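Local coordinates for protein nitrite oxidoreductase subunit A (Kuenenia stuttgartiensis, PDB 7B04) that belongs to the molybdopterin oxidoreductase family and carries molybdenum, molybdopterin-type cofactors and an iron/sulfur cluster, at residues D71-R76 with E311-E316; T288-M293 with Y806-F811; G564-G569 with N710-P715. All blocks are in the same frame, centred on the assembly; numbering follows the deposited sequence.

Contact 1. Residues D71-R76 with E311-E316; sequences DTHACR and ENKMPE. With MD1 (phosphoric acid 4-(2-amino-4-oxo-3,4,5,6,-tetrahydro-pteridin-6-yl)-2-hydroxy-3,4-dimercapto-but-3-en-yl ester guanylate ester), chain C; SF4 (iron/sulfur cluster), chain D.
H73 and P315 reach for each other from opposite directions, and CG of the proline comes to rest over the centre of the imidazole face in a CH-pi contact. The first torsion of H73 sets this up: CG lies anti to the carbonyl carbon (chi1 -59°), which carries the ring across to the residues around 314-321. The other face of the ring carries the CG2 methyl of T72, offset toward the rim; a flat imidazole suits this place between two aliphatic groups. That same methyl meets CE of K313 at 3.5 Å, the two side chains crossing at about a right angle. At the ring edge, NE2 of H73 approaches CA of K313 (3.3 Å), while E316 slides past in the reverse sense. A bond from ND1 to OE2 of E316 is weak and doubtful; the firmer partner of this carboxylate is R113.

Both segments also hold cofactors. D71 OD2, its modelled position imprecise, binds FE1 of the iron/sulfur cluster, and C75 SG binds FE4 at 2.3 Å; carboxylate and thiolate both suit iron. From the other segment, ND2 of N312 donates to the phosphate oxygen O1B of MD1 (2.9 Å). Together the segments line the place where cluster and pterin cofactor lie side by side, as in other molybdopterin oxidoreductases carrying such a cluster.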
loop_
_atom_site.group_PDB
_atom_site.type_symbol
_atom_site.label_atom_id
_atom_site.label_comp_id
_atom_site.label_asym_id
_atom_site.label_seq_id
_atom_site.Cartn_x
_atom_site.Cartn_y
_atom_site.Cartn_z
ATOM N N ASP B 71 -3.744 2.432 -10.920
ATOM C CA ASP B 71 -3.804 3.092 -9.587
ATOM C C ASP B 71 -4.985 4.076 -9.561
ATOM O O ASP B 71 -5.620 4.235 -8.500
ATOM C CB ASP B 71 -2.482 3.786 -9.250
ATOM C CG ASP B 71 -2.237 3.926 -7.757
ATOM O OD1 ASP B 71 -2.331 2.902 -7.050
ATOM O OD2 ASP B 71 -1.954 5.056 -7.313
ATOM N N THR B 72 -5.233 4.698 -10.717
ATOM C CA THR B 72 -6.169 5.798 -10.962
ATOM C C THR B 72 -5.504 7.144 -10.710
ATOM O O THR B 72 -6.170 8.186 -10.804
ATOM C CB THR B 72 -7.482 5.715 -10.161
ATOM O OG1 THR B 72 -8.468 6.537 -10.798
ATOM C CG2 THR B 72 -7.330 6.235 -8.744
ATOM N N HIS B 73 -4.208 7.160 -10.398
ATOM C CA HIS B 73 -3.483 8.382 -10.096
ATOM C C HIS B 73 -2.454 8.758 -11.148
ATOM O O HIS B 73 -2.232 9.951 -11.366
ATOM C CB HIS B 73 -2.817 8.260 -8.722
ATOM C CG HIS B 73 -3.796 8.018 -7.617
ATOM N ND1 HIS B 73 -4.646 8.996 -7.149
ATOM C CD2 HIS B 73 -4.080 6.904 -6.904
ATOM C CE1 HIS B 73 -5.403 8.496 -6.188
ATOM N NE2 HIS B 73 -5.079 7.227 -6.019
ATOM N N ALA B 74 -1.835 7.773 -11.806
ATOM C CA ALA B 74 -0.898 8.006 -12.907
ATOM C C ALA B 74 0.157 9.042 -12.529
ATOM O O ALA B 74 0.366 10.040 -13.223
ATOM C CB ALA B 74 -1.641 8.417 -14.179
ATOM N N CYS B 75 0.825 8.797 -11.404
ATOM C CA CYS B 75 1.764 9.769 -10.863
ATOM C C CYS B 75 2.922 10.016 -11.822
ATOM O O CYS B 75 3.370 9.120 -12.543
ATOM C CB CYS B 75 2.303 9.288 -9.515
ATOM S SG CYS B 75 1.073 9.228 -8.194
ATOM N N ARG B 76 3.414 11.253 -11.810
ATOM C CA ARG B 76 4.603 11.631 -12.560
ATOM C C ARG B 76 5.808 11.450 -11.649
ATOM O O ARG B 76 5.856 12.009 -10.549
ATOM C CB ARG B 76 4.495 13.070 -13.056
ATOM C CG ARG B 76 5.749 13.568 -13.718
ATOM C CD ARG B 76 6.093 12.720 -14.920
ATOM N NE ARG B 76 5.226 12.946 -16.069
ATOM C CZ ARG B 76 5.369 12.321 -17.233
ATOM N NH1 ARG B 76 6.349 11.443 -17.402
ATOM N NH2 ARG B 76 4.537 12.577 -18.234
ATOM N N GLU B 311 -7.199 4.350 2.133
ATOM C CA GLU B 311 -6.276 3.312 1.690
ATOM C C GLU B 311 -6.295 3.068 0.191
ATOM O O GLU B 311 -5.406 2.370 -0.312
ATOM C CB GLU B 311 -6.599 1.948 2.321
ATOM C CG GLU B 311 -6.690 1.802 3.810
ATOM C CD GLU B 311 -6.775 0.326 4.163
ATOM O OE1 GLU B 311 -6.473 -0.501 3.277
ATOM O OE2 GLU B 311 -7.157 -0.018 5.296
ATOM N N ASN B 312 -7.262 3.616 -0.540
ATOM C CA ASN B 312 -7.400 3.259 -1.941
ATOM C C ASN B 312 -7.369 4.434 -2.905
ATOM O O ASN B 312 -7.543 4.226 -4.109
ATOM C CB ASN B 312 -8.700 2.466 -2.134
ATOM C CG ASN B 312 -8.691 1.152 -1.368
ATOM O OD1 ASN B 312 -7.709 0.409 -1.401
ATOM N ND2 ASN B 312 -9.776 0.872 -0.656
ATOM N N LYS B 313 -7.181 5.655 -2.419
ATOM C CA LYS B 313 -6.874 6.809 -3.260
ATOM C C LYS B 313 -5.843 7.663 -2.531
ATOM O O LYS B 313 -5.965 8.883 -2.430
ATOM C CB LYS B 313 -8.131 7.605 -3.625
ATOM C CG LYS B 313 -9.211 6.783 -4.331
ATOM C CD LYS B 313 -9.243 7.032 -5.833
ATOM C CE LYS B 313 -10.060 5.968 -6.565
ATOM N NZ LYS B 313 -9.675 4.579 -6.181
ATOM N N MET B 314 -4.806 7.004 -2.005
ATOM C CA MET B 314 -3.925 7.633 -1.023
ATOM C C MET B 314 -3.279 8.932 -1.497
ATOM O O MET B 314 -3.235 9.889 -0.701
ATOM C CB MET B 314 -2.892 6.607 -0.529
ATOM C CG MET B 314 -2.229 5.729 -1.574
ATOM S SD MET B 314 -1.107 4.518 -0.885
ATOM C CE MET B 314 -2.297 3.594 0.048
ATOM N N PRO B 315 -2.739 9.048 -2.721
ATOM C CA PRO B 315 -2.079 10.323 -3.071
ATOM C C PRO B 315 -3.023 11.514 -3.088
ATOM O O PRO B 315 -2.563 12.648 -2.909
ATOM C CB PRO B 315 -1.477 10.054 -4.455
ATOM C CG PRO B 315 -2.137 8.843 -4.941
ATOM C CD PRO B 315 -2.517 8.038 -3.777
ATOM N N GLU B 316 -4.324 11.290 -3.240
ATOM C CA GLU B 316 -5.285 12.381 -3.219
ATOM C C GLU B 316 -6.092 12.401 -1.937
ATOM O O GLU B 316 -6.993 13.234 -1.786
ATOM C CB GLU B 316 -6.251 12.279 -4.404
ATOM C CG GLU B 316 -5.674 11.658 -5.661
ATOM C CD GLU B 316 -4.895 12.636 -6.514
ATOM O OE1 GLU B 316 -4.703 13.784 -6.067
ATOM O OE2 GLU B 316 -4.500 12.259 -7.639
HETATM P PB MD1 C . -12.932 0.661 -2.660
HETATM O O3B MD1 C . -13.487 -0.864 -2.375
HETATM O O1B MD1 C . -12.570 1.319 -1.351
HETATM O O2B MD1 C . -14.010 1.465 -3.347
HETATM O O3A MD1 C . -11.598 0.564 -3.629
HETATM C C10 MD1 C . -11.715 0.150 -4.963
HETATM C C11 MD1 C . -10.660 0.909 -5.818
HETATM O O11 MD1 C . -9.387 1.093 -4.859
HETATM C C12 MD1 C . -10.482 0.271 -6.985
HETATM S S12 MD1 C . -11.921 -0.488 -7.792
HETATM C C13 MD1 C . -9.161 0.139 -7.788
HETATM S S13 MD1 C . -9.268 -0.779 -9.350
HETATM C C14 MD1 C . -7.866 0.617 -7.390
HETATM N N15 MD1 C . -7.496 -0.274 -6.108
HETATM C C16 MD1 C . -6.428 0.252 -5.362
HETATM C C15 MD1 C . -5.380 -0.611 -4.755
HETATM O O14 MD1 C . -5.418 -1.787 -4.896
HETATM N N17 MD1 C . -4.284 0.021 -3.971
HETATM C C17 MD1 C . -4.239 1.556 -3.788
HETATM N N16 MD1 C . -3.165 2.162 -3.024
HETATM N N18 MD1 C . -5.304 2.434 -4.403
HETATM C C20 MD1 C . -6.371 1.840 -5.167
HETATM N N8 MD1 C . -7.390 2.611 -5.757
HETATM C C7 MD1 C . -7.709 2.108 -7.247
HETATM P PA MD1 C . -13.444 -1.619 -0.910
HETATM O O1A MD1 C . -13.617 -3.100 -1.139
HETATM O O2A MD1 C . -12.106 -1.347 -0.268
HETATM O "O5'" MD1 C . -14.644 -1.090 0.089
HETATM C "C5'" MD1 C . -14.444 0.069 0.840
HETATM C "C4'" MD1 C . -15.125 -0.045 2.249
HETATM O "O4'" MD1 C . -16.636 -0.425 2.141
HETATM C "C1'" MD1 C . -16.800 -1.507 3.244
HETATM N N9 MD1 C . -17.984 -2.372 3.003
HETATM C C4 MD1 C . -19.206 -1.864 3.121
HETATM N N3 MD1 C . -19.688 -0.496 3.468
HETATM C C2 MD1 C . -21.122 -0.217 3.522
HETATM N N2 MD1 C . -21.589 1.115 3.859
HETATM N N1 MD1 C . -22.072 -1.266 3.241
HETATM C C6 MD1 C . -21.601 -2.576 2.910
HETATM O O6 MD1 C . -22.374 -3.441 2.676
HETATM C C5 MD1 C . -20.095 -2.860 2.857
HETATM N N7 MD1 C . -19.405 -3.963 2.580
HETATM C C8 MD1 C . -18.091 -3.673 2.670
HETATM C "C2'" MD1 C . -15.715 -2.161 3.125
HETATM O "O2'" MD1 C . -15.455 -2.954 4.318
HETATM C "C3'" MD1 C . -14.574 -0.969 2.944
HETATM O "O3'" MD1 C . -14.207 -0.431 4.247
HETATM FE FE1 SF4 D . -0.052 4.525 -7.949
HETATM FE FE2 SF4 D . 2.480 4.687 -8.959
HETATM FE FE3 SF4 D . 2.037 5.135 -6.296
HETATM FE FE4 SF4 D . 1.185 6.960 -8.140
HETATM S S1 SF4 D . 3.338 6.366 -7.696
HETATM S S2 SF4 D . 0.005 6.162 -6.359
HETATM S S3 SF4 D . 0.590 5.592 -9.859
HETATM S S4 SF4 D . 1.708 3.181 -7.431
#

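Contact 2. Residues T288-M293 with Y806-F811; sequences TSDVDM and YPRHPF
D292 and R808 are joined by two bonds, one between backbones and one from the R808 backbone to the D292 carboxylate, and this is the tight end of the contact. The backbone N of D292 donates to R808 O at 3.2 Å, in the carbonyl plane, while the backbone N of R808 donates to D292 OD2 at 2.8 Å, meeting the carboxylate from 44° above its plane. The short acidic side chain, pointing at the other segment, is just long enough to accept from its main-chain N. The R808 side chain then runs out extended and bends at chi3 (53°), which swings its guanidinium over to D290. There NH1 forms a salt bridge with D290 OD1 at 3.0 Å and a weak bond to the D290 carbonyl; the planes of carboxylate and guanidinium are inclined by 50°. D292 OD1 adds a long ion pair to NH2, so one arginine spans two aspartates in a salt-bridge network. The D290 carboxylate is shared, OD2 being bonded to Y566 OH.

Neither segment is a regular strand, yet they run nearly antiparallel, two loops laid side by side next to strand 558-561. P807 centres an inverse gamma turn, and F811 stands at the N-cap position of helix 812-816.

Toward F811 the packing is looser and mostly apolar but still buried, with F811 N hydrogen-bonded to S409 of the subunit B chain. V291 CG1 lies at the edge of the H809 ring and meets P810 CD at 3.6 Å; the compact proline ring gives V291 an apolar surface. S289 OG merely brushes P810 CG (3.3 Å), since its hydrogen bond goes to H560 ND1. The F811 ring comes no closer to this hydroxyl than 3.9 Å, at CE2, and instead meets H284 and F821 edge-to-face.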
loop_
_atom_site.group_PDB
_atom_site.type_symbol
_atom_site.label_atom_id
_atom_site.label_comp_id
_atom_site.label_asym_id
_atom_site.label_seq_id
_atom_site.Cartn_x
_atom_site.Cartn_y
_atom_site.Cartn_z
ATOM N N THR B 288 -20.161 7.367 -15.290
ATOM C CA THR B 288 -19.733 7.481 -13.901
ATOM C C THR B 288 -19.706 8.950 -13.506
ATOM O O THR B 288 -19.184 9.784 -14.251
ATOM C CB THR B 288 -18.356 6.842 -13.685
ATOM O OG1 THR B 288 -18.497 5.419 -13.597
ATOM C CG2 THR B 288 -17.722 7.353 -12.397
ATOM N N SER B 289 -20.269 9.259 -12.340
ATOM C CA SER B 289 -20.153 10.586 -11.748
ATOM C C SER B 289 -18.986 10.583 -10.765
ATOM O O SER B 289 -19.080 9.998 -9.682
ATOM C CB SER B 289 -21.456 10.975 -11.053
ATOM O OG SER B 289 -21.330 12.216 -10.378
ATOM N N ASP B 290 -17.875 11.209 -11.158
ATOM C CA ASP B 290 -16.704 11.360 -10.304
ATOM C C ASP B 290 -16.159 12.774 -10.477
ATOM O O ASP B 290 -16.649 13.548 -11.304
ATOM C CB ASP B 290 -15.647 10.294 -10.614
ATOM C CG ASP B 290 -15.262 10.262 -12.077
ATOM O OD1 ASP B 290 -15.836 11.038 -12.872
ATOM O OD2 ASP B 290 -14.383 9.452 -12.434
ATOM N N VAL B 291 -15.124 13.114 -9.707
ATOM C CA VAL B 291 -14.616 14.481 -9.649
ATOM C C VAL B 291 -13.093 14.485 -9.651
ATOM O O VAL B 291 -12.447 13.499 -9.284
ATOM C CB VAL B 291 -15.122 15.239 -8.400
ATOM C CG1 VAL B 291 -16.629 15.389 -8.429
ATOM C CG2 VAL B 291 -14.676 14.532 -7.126
ATOM N N ASP B 292 -12.520 15.606 -10.092
ATOM C CA ASP B 292 -11.128 15.889 -9.768
ATOM C C ASP B 292 -11.054 16.108 -8.264
ATOM O O ASP B 292 -11.654 17.054 -7.743
ATOM C CB ASP B 292 -10.614 17.118 -10.519
ATOM C CG ASP B 292 -10.530 16.899 -12.012
ATOM O OD1 ASP B 292 -10.325 15.743 -12.437
ATOM O OD2 ASP B 292 -10.665 17.888 -12.763
ATOM N N MET B 293 -10.309 15.253 -7.564
ATOM C CA MET B 293 -10.408 15.184 -6.112
ATOM C C MET B 293 -9.916 16.431 -5.387
ATOM O O MET B 293 -10.057 16.500 -4.170
ATOM C CB MET B 293 -9.701 13.933 -5.587
ATOM C CG MET B 293 -10.018 12.703 -6.417
ATOM S SD MET B 293 -9.360 11.168 -5.746
ATOM C CE MET B 293 -10.081 11.180 -4.106
ATOM N N TYR B 806 -11.643 23.532 -14.120
ATOM C CA TYR B 806 -10.416 22.935 -13.593
ATOM C C TYR B 806 -10.749 21.897 -12.538
ATOM O O TYR B 806 -10.344 20.733 -12.702
ATOM C CB TYR B 806 -9.465 24.019 -13.054
ATOM C CG TYR B 806 -8.431 23.522 -12.047
ATOM C CD1 TYR B 806 -7.574 22.476 -12.363
ATOM C CD2 TYR B 806 -8.322 24.092 -10.781
ATOM C CE1 TYR B 806 -6.624 22.012 -11.449
ATOM C CE2 TYR B 806 -7.372 23.631 -9.859
ATOM C CZ TYR B 806 -6.525 22.591 -10.200
ATOM O OH TYR B 806 -5.585 22.127 -9.295
ATOM N N PRO B 807 -11.498 22.210 -11.471
ATOM C CA PRO B 807 -12.065 21.125 -10.675
ATOM C C PRO B 807 -13.214 20.524 -11.457
ATOM O O PRO B 807 -14.350 20.992 -11.314
ATOM C CB PRO B 807 -12.540 21.824 -9.389
ATOM C CG PRO B 807 -11.925 23.200 -9.430
ATOM C CD PRO B 807 -11.869 23.514 -10.889
ATOM N N ARG B 808 -12.952 19.525 -12.305
ATOM C CA ARG B 808 -14.038 18.956 -13.091
ATOM C C ARG B 808 -15.095 18.394 -12.164
ATOM O O ARG B 808 -14.836 17.477 -11.379
ATOM C CB ARG B 808 -13.557 17.855 -14.033
ATOM C CG ARG B 808 -14.751 17.076 -14.595
ATOM C CD ARG B 808 -14.376 15.881 -15.448
ATOM N NE ARG B 808 -13.464 14.968 -14.766
ATOM C CZ ARG B 808 -13.850 14.021 -13.916
ATOM N NH1 ARG B 808 -15.135 13.863 -13.628
ATOM N NH2 ARG B 808 -12.945 13.236 -13.349
ATOM N N HIS B 809 -16.288 18.966 -12.258
ATOM C CA HIS B 809 -17.432 18.546 -11.479
ATOM C C HIS B 809 -18.535 18.125 -12.438
ATOM O O HIS B 809 -18.937 18.926 -13.299
ATOM C CB HIS B 809 -17.896 19.686 -10.581
ATOM C CG HIS B 809 -18.837 19.256 -9.511
ATOM N ND1 HIS B 809 -18.740 18.034 -8.883
ATOM C CD2 HIS B 809 -19.906 19.877 -8.966
ATOM C CE1 HIS B 809 -19.706 17.925 -7.991
ATOM N NE2 HIS B 809 -20.425 19.032 -8.017
ATOM N N PRO B 810 -19.054 16.903 -12.337
ATOM C CA PRO B 810 -20.083 16.463 -13.286
ATOM C C PRO B 810 -21.378 17.237 -13.099
ATOM O O PRO B 810 -21.767 17.573 -11.979
ATOM C CB PRO B 810 -20.261 14.977 -12.952
ATOM C CG PRO B 810 -19.815 14.857 -11.532
ATOM C CD PRO B 810 -18.716 15.860 -11.355
ATOM N N PHE B 811 -22.026 17.544 -14.227
ATOM C CA PHE B 811 -23.319 18.223 -14.283
ATOM C C PHE B 811 -23.235 19.683 -13.864
ATOM O O PHE B 811 -24.261 20.296 -13.551
ATOM C CB PHE B 811 -24.385 17.505 -13.446
ATOM C CG PHE B 811 -24.357 16.016 -13.581
ATOM C CD1 PHE B 811 -24.516 15.417 -14.819
ATOM C CD2 PHE B 811 -24.175 15.213 -12.469
ATOM C CE1 PHE B 811 -24.490 14.045 -14.944
ATOM C CE2 PHE B 811 -24.148 13.840 -12.589
ATOM C CZ PHE B 811 -24.304 13.256 -13.828
#

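Contact 3. Residues G564-G569 with N710-P715; sequences GNYKAG and NSCSNP. With MD1 (phosphoric acid 4-(2-amino-4-oxo-3,4,5,6,-tetrahydro-pteridin-6-yl)-2-hydroxy-3,4-dimercapto-but-3-en-yl ester guanylate ester), chain C.
K567 NZ, lying 3.7 Å from C712 CB, is gripped by two partners: it donates to the neighbouring Y566 OH and forms a salt bridge with D290 OD1. Its chain runs extended through chi1 and chi2, then bends at chi3 and chi4, folding the ammonium back toward the tyrosine; the long, flexible lysine chain suits such a return. K567 also centres an inverse gamma turn.

The bond across the two segments belongs to N565. With CG anti to the backbone N (chi1 -153°), its amide is laid against the 710-712 backbone, where ND2 donates to N710 O at a modelled distance of 2.5 Å and OD1 faces the backbone N of C712 at 3.3 Å.

C712 fills the middle of the contact. Its SG stands between the backbone N and the carbonyl carbon (chi1 63°) and meets Y566 CE1 at 3.6 Å and G564 O at 3.7 Å. The sulfur-aromatic contact is oblique, 61° off the ring normal; a small, polarisable thiol suits a place between ring and carbonyl. The Y566 ring is itself stacked with Y270. Beside C712, S711 OG accepts from S713 N in an ST turn and is also bonded to T72 O.

G564, lacking a side chain, can pass its CA within 3.6 Å of the MD1 dithiolene sulfur S13, and G564 itself comes within about 4 Å of the molybdenum atom (nearest atoms). Here the two loops form part of the wall beside the molybdenum site of this molybdopterin oxidoreductase.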
loop_
_atom_site.group_PDB
_atom_site.type_symbol
_atom_site.label_atom_id
_atom_site.label_comp_id
_atom_site.label_asym_id
_atom_site.label_seq_id
_atom_site.Cartn_x
_atom_site.Cartn_y
_atom_site.Cartn_z
ATOM N N GLY B 564 -11.171 2.183 -10.369
ATOM C CA GLY B 564 -9.927 2.313 -11.087
ATOM C C GLY B 564 -10.048 3.357 -12.182
ATOM O O GLY B 564 -11.000 4.135 -12.253
ATOM N N ASN B 565 -9.048 3.364 -13.059
ATOM C CA ASN B 565 -8.992 4.337 -14.149
ATOM C C ASN B 565 -9.738 3.772 -15.350
ATOM O O ASN B 565 -9.217 2.927 -16.081
ATOM C CB ASN B 565 -7.552 4.688 -14.500
ATOM C CG ASN B 565 -7.432 6.078 -15.088
ATOM O OD1 ASN B 565 -8.434 6.770 -15.275
ATOM N ND2 ASN B 565 -6.208 6.497 -15.379
ATOM N N TYR B 566 -10.957 4.265 -15.569
ATOM C CA TYR B 566 -11.846 3.757 -16.603
ATOM C C TYR B 566 -12.069 4.722 -17.752
ATOM O O TYR B 566 -12.532 4.293 -18.814
ATOM C CB TYR B 566 -13.225 3.466 -16.000
ATOM C CG TYR B 566 -13.912 4.752 -15.593
ATOM C CD1 TYR B 566 -13.612 5.365 -14.384
ATOM C CD2 TYR B 566 -14.824 5.380 -16.436
ATOM C CE1 TYR B 566 -14.208 6.552 -14.017
ATOM C CE2 TYR B 566 -15.423 6.569 -16.078
ATOM C CZ TYR B 566 -15.114 7.147 -14.868
ATOM O OH TYR B 566 -15.712 8.332 -14.511
ATOM N N LYS B 567 -11.762 6.007 -17.572
ATOM C CA LYS B 567 -12.337 7.051 -18.416
ATOM C C LYS B 567 -11.622 7.087 -19.767
ATOM O O LYS B 567 -10.841 7.987 -20.086
ATOM C CB LYS B 567 -12.293 8.400 -17.713
ATOM C CG LYS B 567 -13.129 9.470 -18.408
ATOM C CD LYS B 567 -13.207 10.756 -17.600
ATOM C CE LYS B 567 -14.545 10.900 -16.898
ATOM N NZ LYS B 567 -14.619 10.079 -15.663
ATOM N N ALA B 568 -11.913 6.068 -20.579
ATOM C CA ALA B 568 -11.526 6.121 -21.979
ATOM C C ALA B 568 -12.336 7.157 -22.739
ATOM O O ALA B 568 -11.977 7.498 -23.871
ATOM C CB ALA B 568 -11.687 4.747 -22.632
ATOM N N GLY B 569 -13.413 7.662 -22.137
ATOM C CA GLY B 569 -14.191 8.751 -22.681
ATOM C C GLY B 569 -13.538 10.108 -22.562
ATOM O O GLY B 569 -14.145 11.106 -22.962
ATOM N N ASN B 710 -4.390 9.093 -19.147
ATOM C CA ASN B 710 -5.176 10.107 -18.461
ATOM C C ASN B 710 -5.723 9.483 -17.189
ATOM O O ASN B 710 -5.462 8.315 -16.884
ATOM C CB ASN B 710 -6.340 10.620 -19.322
ATOM C CG ASN B 710 -5.920 11.003 -20.726
ATOM O OD1 ASN B 710 -4.915 11.681 -20.929
ATOM N ND2 ASN B 710 -6.702 10.573 -21.708
ATOM N N SER B 711 -6.470 10.271 -16.422
ATOM C CA SER B 711 -7.086 9.761 -15.208
ATOM C C SER B 711 -8.471 10.366 -15.044
ATOM O O SER B 711 -8.827 11.354 -15.693
ATOM C CB SER B 711 -6.225 10.041 -13.974
ATOM O OG SER B 711 -6.883 9.643 -12.785
ATOM N N CYS B 712 -9.253 9.745 -14.167
ATOM C CA CYS B 712 -10.577 10.228 -13.808
ATOM C C CYS B 712 -10.596 10.938 -12.462
ATOM O O CYS B 712 -11.640 11.470 -12.072
ATOM C CB CYS B 712 -11.572 9.066 -13.798
ATOM S SG CYS B 712 -11.214 7.799 -12.565
ATOM N N SER B 713 -9.477 10.876 -11.742
ATOM C CA SER B 713 -9.381 11.533 -10.421
ATOM C C SER B 713 -8.519 12.788 -10.507
ATOM O O SER B 713 -8.433 13.507 -9.526
ATOM C CB SER B 713 -8.864 10.596 -9.401
ATOM O OG SER B 713 -7.662 10.025 -9.843
ATOM N N ASN B 714 -7.902 13.025 -11.654
ATOM C CA ASN B 714 -7.036 14.217 -11.823
ATOM C C ASN B 714 -7.146 14.714 -13.263
ATOM O O ASN B 714 -7.349 13.912 -14.158
ATOM C CB ASN B 714 -5.606 13.954 -11.364
ATOM C CG ASN B 714 -4.914 12.949 -12.238
ATOM O OD1 ASN B 714 -5.113 12.950 -13.425
ATOM N ND2 ASN B 714 -4.108 12.088 -11.669
ATOM N N PRO B 715 -6.975 16.016 -13.518
ATOM C CA PRO B 715 -7.118 16.547 -14.853
ATOM C C PRO B 715 -5.868 16.443 -15.719
ATOM O O PRO B 715 -5.892 16.908 -16.782
ATOM C CB PRO B 715 -7.352 18.021 -14.550
ATOM C CG PRO B 715 -6.553 18.270 -13.317
ATOM C CD PRO B 715 -6.733 17.018 -12.504
HETATM P PB MD1 C . -12.932 0.661 -2.660
HETATM O O3B MD1 C . -13.487 -0.864 -2.375
HETATM O O1B MD1 C . -12.570 1.319 -1.351
HETATM O O2B MD1 C . -14.010 1.465 -3.347
HETATM O O3A MD1 C . -11.598 0.564 -3.629
HETATM C C10 MD1 C . -11.715 0.150 -4.963
HETATM C C11 MD1 C . -10.660 0.909 -5.818
HETATM O O11 MD1 C . -9.387 1.093 -4.859
HETATM C C12 MD1 C . -10.482 0.271 -6.985
HETATM S S12 MD1 C . -11.921 -0.488 -7.792
HETATM C C13 MD1 C . -9.161 0.139 -7.788
HETATM S S13 MD1 C . -9.268 -0.779 -9.350
HETATM C C14 MD1 C . -7.866 0.617 -7.390
HETATM N N15 MD1 C . -7.496 -0.274 -6.108
HETATM C C16 MD1 C . -6.428 0.252 -5.362
HETATM C C15 MD1 C . -5.380 -0.611 -4.755
HETATM O O14 MD1 C . -5.418 -1.787 -4.896
HETATM N N17 MD1 C . -4.284 0.021 -3.971
HETATM C C17 MD1 C . -4.239 1.556 -3.788
HETATM N N16 MD1 C . -3.165 2.162 -3.024
HETATM N N18 MD1 C . -5.304 2.434 -4.403
HETATM C C20 MD1 C . -6.371 1.840 -5.167
HETATM N N8 MD1 C . -7.390 2.611 -5.757
HETATM C C7 MD1 C . -7.709 2.108 -7.247
HETATM P PA MD1 C . -13.444 -1.619 -0.910
HETATM O O1A MD1 C . -13.617 -3.100 -1.139
HETATM O O2A MD1 C . -12.106 -1.347 -0.268
HETATM O "O5'" MD1 C . -14.644 -1.090 0.089
HETATM C "C5'" MD1 C . -14.444 0.069 0.840
HETATM C "C4'" MD1 C . -15.125 -0.045 2.249
HETATM O "O4'" MD1 C . -16.636 -0.425 2.141
HETATM C "C1'" MD1 C . -16.800 -1.507 3.244
HETATM N N9 MD1 C . -17.984 -2.372 3.003
HETATM C C4 MD1 C . -19.206 -1.864 3.121
HETATM N N3 MD1 C . -19.688 -0.496 3.468
HETATM C C2 MD1 C . -21.122 -0.217 3.522
HETATM N N2 MD1 C . -21.589 1.115 3.859
HETATM N N1 MD1 C . -22.072 -1.266 3.241
HETATM C C6 MD1 C . -21.601 -2.576 2.910
HETATM O O6 MD1 C . -22.374 -3.441 2.676
HETATM C C5 MD1 C . -20.095 -2.860 2.857
HETATM N N7 MD1 C . -19.405 -3.963 2.580
HETATM C C8 MD1 C . -18.091 -3.673 2.670
HETATM C "C2'" MD1 C . -15.715 -2.161 3.125
HETATM O "O2'" MD1 C . -15.455 -2.954 4.318
HETATM C "C3'" MD1 C . -14.574 -0.969 2.944
HETATM O "O3'" MD1 C . -14.207 -0.431 4.247
#

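Overall arrangement
From the N terminus, the loop joining strands 61-66 and 76-82 opens contact 1, which closes at helices 309-312 and 314-321. Before it closes, 288-293 has already opened contact 2, so the two cross along the chain; contact 2 returns at the loop ahead of helix 812-816. Contact 3, joining the loop after strand 558-561 to the loop between strands 707-709 and 716-720, follows contact 1 in series and is nested inside contact 2. In space they adjoin: M293 packs on E316, joining contacts 1 and 2, N714 lies beside H73, joining contacts 1 and 3, and D290 of contact 2 meets Y566 and K567 of contact 3. MD1 touches contacts 1 and 3.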